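PDB 1YZY: hypothetical protein HI1011 from Haemophilus influenzae, which phosphorylates 3-oxo-tetronate with ATP, giving 3-oxo-tetronate 4-phosphate, as a member of the four-carbon acid sugar kinase family. Local coordinates for residues 249-254 / 333-338. Sequence-based numbering, arbitrary orientation.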
loop_
_atom_site.group_PDB
_atom_site.type_symbol
_atom_site.label_atom_id
_atom_site.label_comp_id
_atom_site.label_asym_id
_atom_site.label_seq_id
_atom_site.Cartn_x
_atom_site.Cartn_y
_atom_site.Cartn_z
ATOM N N VAL A 249 -16.071 -12.246 -11.218
ATOM C CA VAL A 249 -16.664 -11.137 -11.958
ATOM C C VAL A 249 -15.681 -9.966 -12.083
ATOM O O VAL A 249 -14.884 -9.704 -11.177
ATOM C CB VAL A 249 -18.003 -10.655 -11.306
ATOM C CG1 VAL A 249 -17.754 -10.027 -9.941
ATOM C CG2 VAL A 249 -18.727 -9.684 -12.224
ATOM N N VAL A 250 -15.702 -9.320 -13.242
ATOM C CA VAL A 250 -14.851 -8.172 -13.523
ATOM C C VAL A 250 -15.747 -6.943 -13.588
ATOM O O VAL A 250 -16.719 -6.919 -14.347
ATOM C CB VAL A 250 -14.109 -8.326 -14.894
ATOM C CG1 VAL A 250 -13.353 -7.057 -15.240
ATOM C CG2 VAL A 250 -13.149 -9.503 -14.858
ATOM N N LEU A 251 -15.442 -5.945 -12.765
ATOM C CA LEU A 251 -16.204 -4.698 -12.733
ATOM C C LEU A 251 -15.234 -3.551 -13.042
ATOM O O LEU A 251 -14.468 -3.128 -12.181
ATOM C CB LEU A 251 -16.875 -4.529 -11.362
ATOM C CG LEU A 251 -17.808 -5.676 -10.918
ATOM C CD1 LEU A 251 -18.202 -5.531 -9.477
ATOM C CD2 LEU A 251 -19.044 -5.755 -11.797
ATOM N N SER A 252 -15.290 -3.057 -14.277
ATOM C CA SER A 252 -14.404 -1.998 -14.775
ATOM C C SER A 252 -15.058 -0.625 -14.926
ATOM O O SER A 252 -15.993 -0.462 -15.703
ATOM C CB SER A 252 -13.859 -2.426 -16.139
ATOM O OG SER A 252 -12.639 -1.785 -16.449
ATOM N N GLY A 253 -14.536 0.372 -14.221
ATOM C CA GLY A 253 -15.099 1.707 -14.316
ATOM C C GLY A 253 -14.156 2.807 -14.777
ATOM O O GLY A 253 -14.610 3.899 -15.130
ATOM N N SER A 254 -12.852 2.541 -14.754
ATOM C CA SER A 254 -11.842 3.523 -15.154
ATOM C C SER A 254 -11.823 3.833 -16.643
ATOM O O SER A 254 -12.006 2.954 -17.472
ATOM C CB SER A 254 -10.444 3.059 -14.723
ATOM O OG SER A 254 -9.477 4.092 -14.886
ATOM N N ASN A 333 -22.861 3.743 -7.610
ATOM C CA ASN A 333 -23.979 3.123 -6.909
ATOM C C ASN A 333 -24.358 1.801 -7.569
ATOM O O ASN A 333 -24.755 0.854 -6.887
ATOM C CB ASN A 333 -25.202 4.051 -6.902
ATOM C CG ASN A 333 -25.092 5.170 -5.884
ATOM O OD1 ASN A 333 -24.635 4.965 -4.757
ATOM N ND2 ASN A 333 -25.548 6.357 -6.266
ATOM N N THR A 334 -24.255 1.745 -8.895
ATOM C CA THR A 334 -24.593 0.537 -9.640
ATOM C C THR A 334 -23.631 -0.614 -9.352
ATOM O O THR A 334 -24.068 -1.733 -9.074
ATOM C CB THR A 334 -24.675 0.797 -11.173
ATOM O OG1 THR A 334 -25.743 1.713 -11.458
ATOM C CG2 THR A 334 -24.947 -0.500 -11.918
ATOM N N PHE A 335 -22.328 -0.352 -9.451
ATOM C CA PHE A 335 -21.325 -1.379 -9.173
ATOM C C PHE A 335 -21.457 -1.856 -7.733
ATOM O O PHE A 335 -21.368 -3.047 -7.448
ATOM C CB PHE A 335 -19.906 -0.836 -9.393
ATOM C CG PHE A 335 -19.459 -0.840 -10.829
ATOM C CD1 PHE A 335 -19.470 -2.015 -11.575
ATOM C CD2 PHE A 335 -18.983 0.327 -11.422
ATOM C CE1 PHE A 335 -19.008 -2.029 -12.890
ATOM C CE2 PHE A 335 -18.521 0.323 -12.735
ATOM C CZ PHE A 335 -18.532 -0.860 -13.472
ATOM N N ALA A 336 -21.648 -0.914 -6.823
ATOM C CA ALA A 336 -21.783 -1.222 -5.413
ATOM C C ALA A 336 -22.977 -2.118 -5.131
ATOM O O ALA A 336 -22.862 -3.094 -4.387
ATOM C CB ALA A 336 -21.901 0.059 -4.613
ATOM N N LYS A 337 -24.133 -1.770 -5.681
ATOM C CA LYS A 337 -25.323 -2.577 -5.444
ATOM C C LYS A 337 -25.292 -3.927 -6.160
ATOM O O LYS A 337 -25.883 -4.905 -5.680
ATOM C CB LYS A 337 -26.592 -1.782 -5.768
ATOM C CG LYS A 337 -26.948 -0.784 -4.676
ATOM C CD LYS A 337 -28.185 0.032 -5.015
ATOM C CE LYS A 337 -28.451 1.085 -3.939
ATOM N NZ LYS A 337 -29.512 2.060 -4.324
ATOM N N LEU A 338 -24.588 -3.982 -7.292
ATOM C CA LEU A 338 -24.456 -5.214 -8.048
ATOM C C LEU A 338 -23.503 -6.138 -7.314
ATOM O O LEU A 338 -23.772 -7.329 -7.163
ATOM C CB LEU A 338 -23.921 -4.919 -9.445
ATOM C CG LEU A 338 -23.600 -6.084 -10.392
ATOM C CD1 LEU A 338 -24.818 -6.968 -10.625
ATOM C CD2 LEU A 338 -23.089 -5.527 -11.712
#
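Leu338 N donates a helix hydrogen bond to Thr334 O (2.9 Å), holding in place a residue that meets Leu251 of the strand; the contact between the two segments is itself largely apolar. The ring of Phe335 meets three consecutive residues of the 249-254 segment. CD1 and CE1 lie against Leu251, CZ touches the carbonyl oxygen of Ser252 in a van der Waals contact (Phe335 CZ to Ser252 O 3.4 Å), and CE2 lies 4.0 Å from Gly253 CA. Phenylalanine suits the place because a broad, rigid ring can bridge from helix to strand and cover both a side chain and bare backbone. Its CG is anti to its own carbonyl carbon (chi1 -82°), which carries the ring across to the strand.

Leu251 reaches from the strand toward the helix, and the two side chains pass alongside one another, each heading for the other's backbone. Leu251 CB sits 3.6 Å from Phe335 CD1, and Leu251 CD2 also packs on that ring atom at 3.8 Å. The same methyl continues to Leu338 CD2, 4.1 Å away, about one helical turn beyond Phe335, a branched leucine being able to serve both partners. Gly253, having no side chain, lets the ring come close to its CA where the strand gives way to loop. Ser252, its CB directed away from the helix, instead hydrogen-bonds through OG to Thr309 OG1. Ser254, which follows Gly253, probably binds ATP.

Strand 249-252 and helix 333-338 run nearly antiparallel (164°), within strand 248-252 and helix 324-345 of the nucleotide-binding C-terminal domain. The strand pairs in parallel with 349-353 and 305-307, and Val306 of the latter touches both Leu251 and Leu338. Helix 286-295 packs beside Leu338 through Tyr291, while Val250 and Ser252 turn to helix 257-266.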